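Local coordinates for ribose transcriptional regulator (Enterococcus faecium DO, PDB 4RK1), which binds ribose between two lobes and probably acts as a DNA-binding transcriptional repressor of the LacI family, at residues Arg143-Gly146 / Phe147-Ala150; Met118-Ser122 / Leu123-Thr127; Pro20-Ser23 / Thr24-Arg27. All blocks are in the same frame, centred on the assembly; numbering follows the deposited sequence.

Contact 1 (Arg143-Gly146 / Phe147-Ala150); sequences RIEG and FKSA. With RIB (alpha-D-ribofuranose), chain K.
Ile-144 and Lys-148, one helical turn apart, lie side by side and point the same way. The touch is between a methyl branch and a late methylene, Ile-144 CG2 to Lys-148 CE at 4.1 Å; the lysine's CE lies against that methyl short of the ammonium. Glu-145 comes to the same lysine across its length rather than along it. Glu-145 OE2 stops 4.2 Å from Lys-148 NZ, opposite charges near each other but too far apart for a salt bridge.

Phe-147 leaves the helix in another direction. With CG anti to the backbone N (chi1 -171°), its ring is carried to strand 128-133 and meets Phe-189 with the planes only about 20° apart. Phe-147 N donates to Arg-143 O at 2.9 Å.

The Arg-143 chain is extended from CG to NE and leads away from this turn to the sugar. Ribose lies at the edge of the guanidinium, not over its face. O3 of ribose is gripped twice, by Arg-143 NH1 at 2.9 Å and by Arg-143 NH2 at 2.8 Å, while the bond from Arg-143 NH2 to ribose O2 is weak. Asp-109 makes a salt bridge to Arg-143 NE; carboxylate and sugar together probably restrict how the guanidinium can turn. The chemistry is therefore divided along this part of the helix: apolar packing holds the helix on the sheet, and one arginine, its charge probably offset by Asp-109, presents its two terminal amino groups, NH1 and NH2, to the ribose hydroxyls.

Contact 2 (Met118-Ser122 / Leu123-Thr127); sequences MHLLS and LGHQT
Leu-123 CD1 sits over one face of the His-119 imidazole, 4.0 Å from the ring centroid and 28° off the ring normal, a CH-pi contact. The nearest ring atom is His-119 NE2, 3.6 Å from that Leu-123 CD1 methyl. The ring is steadied from outside the turn, since His-119 NE2 is hydrogen-bonded to Thr-276 OG1 and the ring also meets Phe-270.

Behind this pair, His-119 O takes two bonds from the same face of its carbonyl plane. One is the amide Leu-123 N; the other is the hydroxyl Ser-122 OG, at 2.7 Å from His-119 O. That hydroxyl is folded back between the backbone N and the carbonyl carbon (chi1 72°), which brings it down to the preceding turn.

Next come the bonds that close the helix. His-125 N donates to Leu-120 O at 3.2 Å, and the same oxygen lies in the plane of the His-125 ring at its edge, 3.5 Å from His-125 CD2. The ring nitrogens His-125 ND1 and NE2 are hydrogen-bonded to Thr-186 OG1 and Ala-277 O, respectively. Gly-124 N reaches Leu-121 O at 3.0 Å from well above the carbonyl plane. A water donates to Leu-121 O and, at 3.2 Å, to His-125 O, bridging helix and loop.

Positive phi at Gly-124 (98°), with two amide bonds back into the last turn, defines a Schellman motif. It ends helix 109-122 and turns the chain toward strand 128-133 in the alternating helix-and-strand layout of a periplasmic-binding-protein lobe.

Contact 3 (Pro20-Ser23 / Thr24-Arg27); sequences PFFS and TLMR. With RIB (alpha-D-ribofuranose), chain K.
Phe-22 and Leu-25 meet across the turn with their side chains alongside each other, Leu-25 CD2 lying at the edge of the phenyl ring, 4.2 Å from Phe-22 CD1. The backbone here has regular helix bonding, in which Thr-24 N donates to Pro-20 O and Leu-25 N to Phe-21 O.

Phe-21 carries the approach to the sugar and can be followed outward. Phe-21 CB is 3.9 Å from ribose O5. CG stands anti to the backbone N (chi1 177°), which turns one face of the ring against the furanose, with CG nearest ribose C3. One flank of the ring, through CD2 and CE2, then runs past ribose C2, and the closest approach is Phe-21 CE2 to ribose C2 at 3.5 Å. C2 thus lies over the face but displaced toward the rim. The tip atom, Phe-21 CZ, comes 3.7 Å from the hydroxyl oxygen O2 of ribose.

The same ring also touches its neighbour. Phe-21 CD2 stands 3.5 Å above the plane of Phe-22 and over its centre, while Phe-22 CE1 lies in the plane of Phe-21, so an edge of Phe-21 faces the flat side of Phe-22. Phe-22 CZ in turn reaches ribose C1 at 3.5 Å. Ile-239 and Asp-94 border Phe-21 from other parts of the chain.

On the polar side, a water joins two hydroxyls, lying 2.6 Å from Ser-23 OG and 2.8 Å from Thr-24 OG1. Two mutually braced aromatic rings therefore give the ribose an apolar wall: Phe-21 offers a ring face to the carbons of the sugar and Phe-22 CZ touches C1, contacts consistent with apolar and CH-pi packing against the furanose, and recognition of its hydroxyls is left largely to polar groups such as Asp-94 and Gln-237.

Overall arrangement
Contacts 1 and 3 are buried and lie on opposite sides of the chain's centre, their centres 25 Å apart, yet both reach the same ribose. Each belongs to a beta-alpha-beta unit, helix 138-153 in one case and helix 20-33 in the other, and they divide the chemistry: contact 1 offers charged N-H donors, contact 3 aromatic surface. This is consistent with a sugar held between two lobes. Contact 2 is only partly buried, 23 Å from the chain's centre, and holds no ribose-pocket residue; backbone capping dominates it. It nevertheless packs directly on contact 1, where Ala-150 meets Met-118, a selenomethionine, and Leu-121.

Contact 1 (Arg143-Gly146 / Phe147-Ala150)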
ATOM      1  N   ARG B 143     -16.517   0.406 -16.116  1.00 28.17           N
ATOM      2  CA  ARG B 143     -17.263  -0.084 -14.948  1.00 32.80           C
ATOM      3  C   ARG B 143     -18.571   0.684 -14.807  1.00 26.04           C
ATOM      4  O   ARG B 143     -19.628   0.106 -14.529  1.00 25.91           O
ATOM      5  CB  ARG B 143     -16.466   0.063 -13.648  1.00 27.20           C
ATOM      6  CG  ARG B 143     -15.128  -0.639 -13.655  1.00 26.33           C
ATOM      7  CD  ARG B 143     -14.296  -0.340 -12.416  1.00 22.94           C
ATOM      8  NE  ARG B 143     -12.915  -0.762 -12.631  1.00 27.77           N
ATOM      9  CZ  ARG B 143     -11.911  -0.542 -11.791  1.00 25.00           C
ATOM     10  NH1 ARG B 143     -12.112   0.104 -10.643  1.00 25.40           N
ATOM     11  NH2 ARG B 143     -10.693  -0.972 -12.113  1.00 24.70           N
ATOM     12  N   ILE B 144     -18.491   1.995 -14.976  1.00 26.62           N
ATOM     13  CA  ILE B 144     -19.662   2.854 -14.836  1.00 26.89           C
ATOM     14  C   ILE B 144     -20.699   2.509 -15.914  1.00 24.58           C
ATOM     15  O   ILE B 144     -21.896   2.413 -15.627  1.00 29.65           O
ATOM     16  CB  ILE B 144     -19.264   4.353 -14.862  1.00 25.56           C
ATOM     17  CG1 ILE B 144     -18.441   4.697 -13.613  1.00 31.33           C
ATOM     18  CG2 ILE B 144     -20.492   5.248 -14.960  1.00 33.39           C
ATOM     19  CD1 ILE B 144     -17.773   6.064 -13.661  1.00 31.65           C
ATOM     20  N   GLU B 145     -20.225   2.267 -17.131  1.00 27.20           N
ATOM     21  CA  GLU B 145     -21.103   1.878 -18.229  1.00 32.84           C
ATOM     22  C   GLU B 145     -21.797   0.547 -17.943  1.00 32.92           C
ATOM     23  O   GLU B 145     -22.990   0.402 -18.194  1.00 29.85           O
ATOM     24  CB  GLU B 145     -20.327   1.808 -19.547  1.00 29.36           C
ATOM     25  CG  GLU B 145     -19.821   3.157 -20.048  1.00 33.74           C
ATOM     26  CD  GLU B 145     -20.947   4.134 -20.313  1.00 52.18           C
ATOM     27  OE1 GLU B 145     -21.877   3.762 -21.056  1.00 55.97           O
ATOM     28  OE2 GLU B 145     -20.904   5.262 -19.769  1.00 59.68           O
ATOM     29  N   GLY B 146     -21.061  -0.415 -17.399  1.00 26.97           N
ATOM     30  CA  GLY B 146     -21.659  -1.699 -17.044  1.00 23.47           C
ATOM     31  C   GLY B 146     -22.701  -1.541 -15.956  1.00 31.85           C
ATOM     32  O   GLY B 146     -23.751  -2.199 -15.969  1.00 31.31           O
ATOM     33  N   PHE B 147     -22.411  -0.660 -15.003  1.00 29.53           N
ATOM     34  CA  PHE B 147     -23.360  -0.343 -13.950  1.00 26.12           C
ATOM     35  C   PHE B 147     -24.642   0.275 -14.526  1.00 27.24           C
ATOM     36  O   PHE B 147     -25.752  -0.055 -14.099  1.00 27.80           O
ATOM     37  CB  PHE B 147     -22.722   0.603 -12.948  1.00 27.02           C
ATOM     38  CG  PHE B 147     -23.534   0.815 -11.721  1.00 29.99           C
ATOM     39  CD1 PHE B 147     -23.429  -0.063 -10.655  1.00 36.90           C
ATOM     40  CD2 PHE B 147     -24.394   1.897 -11.618  1.00 40.27           C
ATOM     41  CE1 PHE B 147     -24.161   0.133  -9.505  1.00 44.04           C
ATOM     42  CE2 PHE B 147     -25.138   2.089 -10.470  1.00 35.76           C
ATOM     43  CZ  PHE B 147     -25.026   1.202  -9.420  1.00 37.59           C
ATOM     44  N   LYS B 148     -24.485   1.167 -15.493  1.00 28.51           N
ATOM     45  CA  LYS B 148     -25.643   1.778 -16.159  1.00 36.92           C
ATOM     46  C   LYS B 148     -26.458   0.768 -16.960  1.00 34.76           C
ATOM     47  O   LYS B 148     -27.669   0.895 -17.069  1.00 35.75           O
ATOM     48  CB  LYS B 148     -25.206   2.932 -17.057  1.00 32.49           C
ATOM     49  CG  LYS B 148     -24.815   4.181 -16.283  1.00 36.13           C
ATOM     50  CD  LYS B 148     -24.193   5.224 -17.198  1.00 37.69           C
ATOM     51  CE  LYS B 148     -24.043   6.558 -16.484  1.00 51.96           C
ATOM     52  NZ  LYS B 148     -23.384   7.582 -17.339  1.00 48.19           N
ATOM     53  N   SER B 149     -25.787  -0.228 -17.529  1.00 33.22           N
ATOM     54  CA  SER B 149     -26.460  -1.344 -18.195  1.00 39.05           C
ATOM     55  C   SER B 149     -27.371  -2.102 -17.227  1.00 35.26           C
ATOM     56  O   SER B 149     -28.477  -2.485 -17.592  1.00 34.41           O
ATOM     57  CB  SER B 149     -25.422  -2.292 -18.811  1.00 33.73           C
ATOM     58  OG  SER B 149     -26.033  -3.322 -19.552  1.00 49.51           O
ATOM     59  N   ALA B 150     -26.912  -2.310 -15.990  1.00 28.98           N
ATOM     60  CA  ALA B 150     -27.746  -2.907 -14.954  1.00 31.05           C
ATOM     61  C   ALA B 150     -28.960  -2.032 -14.633  1.00 30.74           C
ATOM     62  O   ALA B 150     -30.067  -2.537 -14.490  1.00 28.44           O
ATOM     63  CB  ALA B 150     -26.936  -3.184 -13.691  1.00 31.28           C
TER
HETATM   64  O5  RIB K 401      -8.012   0.635  -7.143  1.00 26.42           O
HETATM   65  C5  RIB K 401      -7.289   1.432  -8.091  1.00 40.48           C
HETATM   66  C4  RIB K 401      -8.029   1.370  -9.353  1.00 47.35           C
HETATM   67  O4  RIB K 401      -7.353   2.116 -10.380  1.00 29.74           O
HETATM   68  C3  RIB K 401      -8.050  -0.131  -9.596  1.00 30.86           C
HETATM   69  O3  RIB K 401      -9.420  -0.486  -9.629  1.00 25.07           O
HETATM   70  C2  RIB K 401      -7.267  -0.294 -10.881  1.00 27.04           C
HETATM   71  O2  RIB K 401      -7.932  -1.109 -11.832  1.00 25.62           O
HETATM   72  C1  RIB K 401      -6.903   1.136 -11.333  1.00 39.62           C
HETATM   73  O1  RIB K 401      -7.344   1.429 -12.645  1.00 27.69           O

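Contact 2 (Met118-Ser122 / Leu123-Thr127)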
HETATM    1  N   MSE B 118     -26.347  -4.972 -10.541  1.00 28.37           N
HETATM    2  CA  MSE B 118     -27.371  -6.018 -10.413  1.00 24.43           C
HETATM    3  C   MSE B 118     -27.533  -6.444  -8.977  1.00 24.94           C
HETATM    4  O   MSE B 118     -28.654  -6.733  -8.525  1.00 28.22           O
HETATM    5  CB  MSE B 118     -27.088  -7.226 -11.313  1.00 23.79           C
HETATM    6  CG  MSE B 118     -27.091  -6.901 -12.806  1.00 27.71           C
HETATM    7 SE   MSE B 118     -28.855  -6.349 -13.514  1.00 34.55          SE
HETATM    8  CE  MSE B 118     -29.629  -8.168 -13.522  1.00 33.79           C
ATOM      9  N   HIS B 119     -26.433  -6.460  -8.226  1.00 26.47           N
ATOM     10  CA  HIS B 119     -26.493  -6.813  -6.812  1.00 23.03           C
ATOM     11  C   HIS B 119     -27.297  -5.790  -5.990  1.00 25.31           C
ATOM     12  O   HIS B 119     -28.220  -6.159  -5.252  1.00 27.17           O
ATOM     13  CB  HIS B 119     -25.083  -6.949  -6.236  1.00 29.47           C
ATOM     14  CG  HIS B 119     -25.061  -7.264  -4.771  1.00 31.96           C
ATOM     15  ND1 HIS B 119     -25.466  -8.480  -4.263  1.00 43.79           N
ATOM     16  CD2 HIS B 119     -24.691  -6.516  -3.704  1.00 37.84           C
ATOM     17  CE1 HIS B 119     -25.339  -8.470  -2.947  1.00 38.32           C
ATOM     18  NE2 HIS B 119     -24.871  -7.291  -2.583  1.00 33.92           N
ATOM     19  N   LEU B 120     -26.949  -4.512  -6.116  1.00 25.60           N
ATOM     20  CA  LEU B 120     -27.674  -3.455  -5.403  1.00 27.31           C
ATOM     21  C   LEU B 120     -29.151  -3.399  -5.801  1.00 28.92           C
ATOM     22  O   LEU B 120     -30.022  -3.231  -4.947  1.00 29.70           O
ATOM     23  CB  LEU B 120     -27.017  -2.083  -5.636  1.00 26.92           C
ATOM     24  CG  LEU B 120     -25.658  -1.834  -4.949  1.00 27.68           C
ATOM     25  CD1 LEU B 120     -25.098  -0.473  -5.327  1.00 27.09           C
ATOM     26  CD2 LEU B 120     -25.767  -1.953  -3.439  1.00 30.43           C
ATOM     27  N   LEU B 121     -29.428  -3.539  -7.093  1.00 27.40           N
ATOM     28  CA  LEU B 121     -30.802  -3.505  -7.588  1.00 32.57           C
ATOM     29  C   LEU B 121     -31.599  -4.728  -7.138  1.00 33.64           C
ATOM     30  O   LEU B 121     -32.769  -4.591  -6.803  1.00 28.42           O
ATOM     31  CB  LEU B 121     -30.831  -3.372  -9.110  1.00 31.96           C
ATOM     32  CG  LEU B 121     -30.262  -2.059  -9.636  1.00 28.40           C
ATOM     33  CD1 LEU B 121     -29.828  -2.177 -11.093  1.00 30.75           C
ATOM     34  CD2 LEU B 121     -31.241  -0.909  -9.444  1.00 37.26           C
ATOM     35  N   SER B 122     -30.974  -5.907  -7.081  1.00 28.05           N
ATOM     36  CA  SER B 122     -31.658  -7.102  -6.574  1.00 32.73           C
ATOM     37  C   SER B 122     -32.070  -6.930  -5.119  1.00 40.51           C
ATOM     38  O   SER B 122     -33.028  -7.555  -4.659  1.00 30.98           O
ATOM     39  CB  SER B 122     -30.776  -8.342  -6.679  1.00 34.15           C
ATOM     40  OG  SER B 122     -29.734  -8.299  -5.720  1.00 40.17           O
ATOM     41  N   LEU B 123     -31.336  -6.092  -4.394  1.00 33.17           N
ATOM     42  CA  LEU B 123     -31.638  -5.820  -2.985  1.00 32.93           C
ATOM     43  C   LEU B 123     -32.724  -4.760  -2.792  1.00 26.53           C
ATOM     44  O   LEU B 123     -33.136  -4.494  -1.661  1.00 32.31           O
ATOM     45  CB  LEU B 123     -30.359  -5.409  -2.245  1.00 31.69           C
ATOM     46  CG  LEU B 123     -29.328  -6.529  -2.082  1.00 31.03           C
ATOM     47  CD1 LEU B 123     -28.017  -5.946  -1.598  1.00 36.15           C
ATOM     48  CD2 LEU B 123     -29.817  -7.623  -1.145  1.00 35.73           C
ATOM     49  N   GLY B 124     -33.174  -4.143  -3.877  1.00 29.51           N
ATOM     50  CA  GLY B 124     -34.279  -3.189  -3.813  1.00 31.09           C
ATOM     51  C   GLY B 124     -33.831  -1.739  -3.769  1.00 36.69           C
ATOM     52  O   GLY B 124     -34.663  -0.845  -3.635  1.00 36.31           O
ATOM     53  N   HIS B 125     -32.523  -1.485  -3.874  1.00 31.56           N
ATOM     54  CA  HIS B 125     -32.038  -0.099  -3.907  1.00 28.86           C
ATOM     55  C   HIS B 125     -32.348   0.474  -5.275  1.00 34.95           C
ATOM     56  O   HIS B 125     -32.034  -0.130  -6.293  1.00 45.55           O
ATOM     57  CB  HIS B 125     -30.537  -0.023  -3.575  1.00 25.53           C
ATOM     58  CG  HIS B 125     -30.218  -0.557  -2.215  1.00 26.98           C
ATOM     59  ND1 HIS B 125     -30.473   0.155  -1.064  1.00 32.87           N
ATOM     60  CD2 HIS B 125     -29.756  -1.765  -1.815  1.00 31.27           C
ATOM     61  CE1 HIS B 125     -30.146  -0.576  -0.014  1.00 31.53           C
ATOM     62  NE2 HIS B 125     -29.712  -1.747  -0.441  1.00 28.90           N
ATOM     63  N   GLN B 126     -33.009   1.623  -5.290  1.00 36.79           N
ATOM     64  CA  GLN B 126     -33.398   2.264  -6.540  1.00 42.72           C
ATOM     65  C   GLN B 126     -32.789   3.649  -6.697  1.00 39.53           C
ATOM     66  O   GLN B 126     -32.639   4.131  -7.819  1.00 39.46           O
ATOM     67  CB  GLN B 126     -34.920   2.350  -6.631  1.00 53.37           C
ATOM     68  CG  GLN B 126     -35.622   1.034  -6.338  1.00 89.29           C
ATOM     69  CD  GLN B 126     -37.054   1.016  -6.827  1.00115.18           C
ATOM     70  OE1 GLN B 126     -37.992   0.981  -6.031  1.00 67.42           O
ATOM     71  NE2 GLN B 126     -37.231   1.051  -8.145  1.00 65.26           N
ATOM     72  N   THR B 127     -32.463   4.296  -5.583  1.00 32.85           N
ATOM     73  CA  THR B 127     -31.701   5.532  -5.616  1.00 33.37           C
ATOM     74  C   THR B 127     -30.307   5.181  -5.136  1.00 27.91           C
ATOM     75  O   THR B 127     -30.107   4.799  -3.984  1.00 28.53           O
ATOM     76  CB  THR B 127     -32.333   6.625  -4.731  1.00 41.22           C
ATOM     77  OG1 THR B 127     -33.718   6.764  -5.074  1.00 39.45           O
ATOM     78  CG2 THR B 127     -31.635   7.958  -4.948  1.00 40.45           C
TER
HETATM   79  O   HOH W   1     -34.221  -2.308  -7.159  1.00 39.65           O

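Contact 3 (Pro20-Ser23 / Thr24-Arg27)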
ATOM      1  N   PRO B  20      -3.132  -0.225  -2.587  1.00 29.20           N
ATOM      2  CA  PRO B  20      -2.756  -1.651  -2.494  1.00 25.10           C
ATOM      3  C   PRO B  20      -2.961  -2.466  -3.782  1.00 28.85           C
ATOM      4  O   PRO B  20      -2.267  -3.472  -3.991  1.00 26.54           O
ATOM      5  CB  PRO B  20      -3.659  -2.173  -1.364  1.00 26.77           C
ATOM      6  CG  PRO B  20      -3.938  -0.973  -0.534  1.00 26.42           C
ATOM      7  CD  PRO B  20      -4.060   0.162  -1.507  1.00 27.92           C
ATOM      8  N   PHE B  21      -3.909  -2.053  -4.629  1.00 26.77           N
ATOM      9  CA  PHE B  21      -4.073  -2.669  -5.932  1.00 23.47           C
ATOM     10  C   PHE B  21      -2.745  -2.707  -6.694  1.00 25.42           C
ATOM     11  O   PHE B  21      -2.360  -3.748  -7.211  1.00 25.18           O
ATOM     12  CB  PHE B  21      -5.150  -1.940  -6.768  1.00 24.83           C
ATOM     13  CG  PHE B  21      -5.297  -2.494  -8.149  1.00 20.37           C
ATOM     14  CD1 PHE B  21      -6.111  -3.593  -8.382  1.00 29.29           C
ATOM     15  CD2 PHE B  21      -4.567  -1.972  -9.209  1.00 27.29           C
ATOM     16  CE1 PHE B  21      -6.210  -4.143  -9.647  1.00 24.87           C
ATOM     17  CE2 PHE B  21      -4.662  -2.525 -10.476  1.00 28.92           C
ATOM     18  CZ  PHE B  21      -5.498  -3.609 -10.694  1.00 25.45           C
ATOM     19  N   PHE B  22      -2.042  -1.577  -6.758  1.00 21.20           N
ATOM     20  CA  PHE B  22      -0.825  -1.495  -7.561  1.00 27.48           C
ATOM     21  C   PHE B  22       0.375  -2.134  -6.890  1.00 24.08           C
ATOM     22  O   PHE B  22       1.249  -2.651  -7.579  1.00 27.35           O
ATOM     23  CB  PHE B  22      -0.538  -0.059  -7.977  1.00 23.36           C
ATOM     24  CG  PHE B  22      -1.545   0.468  -8.935  1.00 24.09           C
ATOM     25  CD1 PHE B  22      -1.622  -0.061 -10.211  1.00 29.89           C
ATOM     26  CD2 PHE B  22      -2.455   1.434  -8.551  1.00 26.90           C
ATOM     27  CE1 PHE B  22      -2.580   0.379 -11.097  1.00 28.45           C
ATOM     28  CE2 PHE B  22      -3.412   1.888  -9.438  1.00 26.53           C
ATOM     29  CZ  PHE B  22      -3.479   1.353 -10.704  1.00 26.74           C
ATOM     30  N   SER B  23       0.413  -2.141  -5.558  1.00 25.40           N
ATOM     31  CA  SER B  23       1.501  -2.844  -4.876  1.00 25.57           C
ATOM     32  C   SER B  23       1.298  -4.363  -4.975  1.00 24.30           C
ATOM     33  O   SER B  23       2.258  -5.103  -5.158  1.00 25.90           O
ATOM     34  CB  SER B  23       1.696  -2.358  -3.435  1.00 28.05           C
ATOM     35  OG  SER B  23       0.500  -2.394  -2.699  1.00 27.62           O
ATOM     36  N   THR B  24       0.057  -4.832  -4.912  1.00 25.33           N
ATOM     37  CA  THR B  24      -0.204  -6.256  -5.123  1.00 26.94           C
ATOM     38  C   THR B  24       0.060  -6.662  -6.575  1.00 33.84           C
ATOM     39  O   THR B  24       0.555  -7.755  -6.821  1.00 25.29           O
ATOM     40  CB  THR B  24      -1.625  -6.636  -4.688  1.00 27.22           C
ATOM     41  OG1 THR B  24      -1.738  -6.439  -3.277  1.00 28.46           O
ATOM     42  CG2 THR B  24      -1.928  -8.084  -5.009  1.00 32.69           C
ATOM     43  N   LEU B  25      -0.273  -5.783  -7.524  1.00 24.17           N
ATOM     44  CA  LEU B  25       0.048  -6.006  -8.930  1.00 28.19           C
ATOM     45  C   LEU B  25       1.541  -6.222  -9.093  1.00 28.66           C
ATOM     46  O   LEU B  25       1.982  -7.176  -9.731  1.00 27.52           O
ATOM     47  CB  LEU B  25      -0.377  -4.811  -9.772  1.00 26.88           C
ATOM     48  CG  LEU B  25      -0.076  -4.917 -11.272  1.00 28.63           C
ATOM     49  CD1 LEU B  25      -1.143  -5.776 -11.937  1.00 32.33           C
ATOM     50  CD2 LEU B  25      -0.039  -3.533 -11.892  1.00 35.19           C
HETATM   51  N   MSE B  26       2.308  -5.321  -8.498  1.00 29.71           N
HETATM   52  CA  MSE B  26       3.763  -5.424  -8.501  1.00 25.76           C
HETATM   53  C   MSE B  26       4.273  -6.714  -7.949  1.00 26.52           C
HETATM   54  O   MSE B  26       5.178  -7.315  -8.522  1.00 25.62           O
HETATM   55  CB  MSE B  26       4.361  -4.294  -7.681  1.00 26.14           C
HETATM   56  CG  MSE B  26       5.044  -3.345  -8.620  1.00 81.36           C
HETATM   57 SE   MSE B  26       6.773  -4.164  -9.036  1.00 62.97          SE
HETATM   58  CE  MSE B  26       7.516  -3.395  -7.357  1.00 61.10           C
ATOM     59  N   ARG B  27       3.712  -7.157  -6.832  1.00 25.93           N
ATOM     60  CA  ARG B  27       4.095  -8.457  -6.257  1.00 28.79           C
ATOM     61  C   ARG B  27       3.857  -9.612  -7.231  1.00 33.14           C
ATOM     62  O   ARG B  27       4.660 -10.539  -7.299  1.00 28.31           O
ATOM     63  CB  ARG B  27       3.351  -8.730  -4.940  1.00 32.50           C
ATOM     64  CG  ARG B  27       4.119  -8.304  -3.694  1.00 59.67           C
ATOM     65  CD  ARG B  27       3.464  -8.812  -2.413  1.00120.71           C
ATOM     66  NE  ARG B  27       3.344 -10.274  -2.355  1.00 59.56           N
ATOM     67  CZ  ARG B  27       2.207 -10.969  -2.470  1.00 99.91           C
ATOM     68  NH1 ARG B  27       2.244 -12.295  -2.402  1.00 66.51           N
ATOM     69  NH2 ARG B  27       1.033 -10.364  -2.648  1.00 59.20           N
TER
HETATM   70  O5  RIB K 401      -8.012   0.635  -7.143  1.00 26.42           O
HETATM   71  C5  RIB K 401      -7.289   1.432  -8.091  1.00 40.48           C
HETATM   72  C4  RIB K 401      -8.029   1.370  -9.353  1.00 47.35           C
HETATM   73  O4  RIB K 401      -7.353   2.116 -10.380  1.00 29.74           O
HETATM   74  C3  RIB K 401      -8.050  -0.131  -9.596  1.00 30.86           C
HETATM   75  O3  RIB K 401      -9.420  -0.486  -9.629  1.00 25.07           O
HETATM   76  C2  RIB K 401      -7.267  -0.294 -10.881  1.00 27.04           C
HETATM   77  O2  RIB K 401      -7.932  -1.109 -11.832  1.00 25.62           O
HETATM   78  C1  RIB K 401      -6.903   1.136 -11.333  1.00 39.62           C
HETATM   79  O1  RIB K 401      -7.344   1.429 -12.645  1.00 27.69           O
HETATM   80  O   HOH W   2      -0.466  -4.576  -1.603  1.00 33.56           O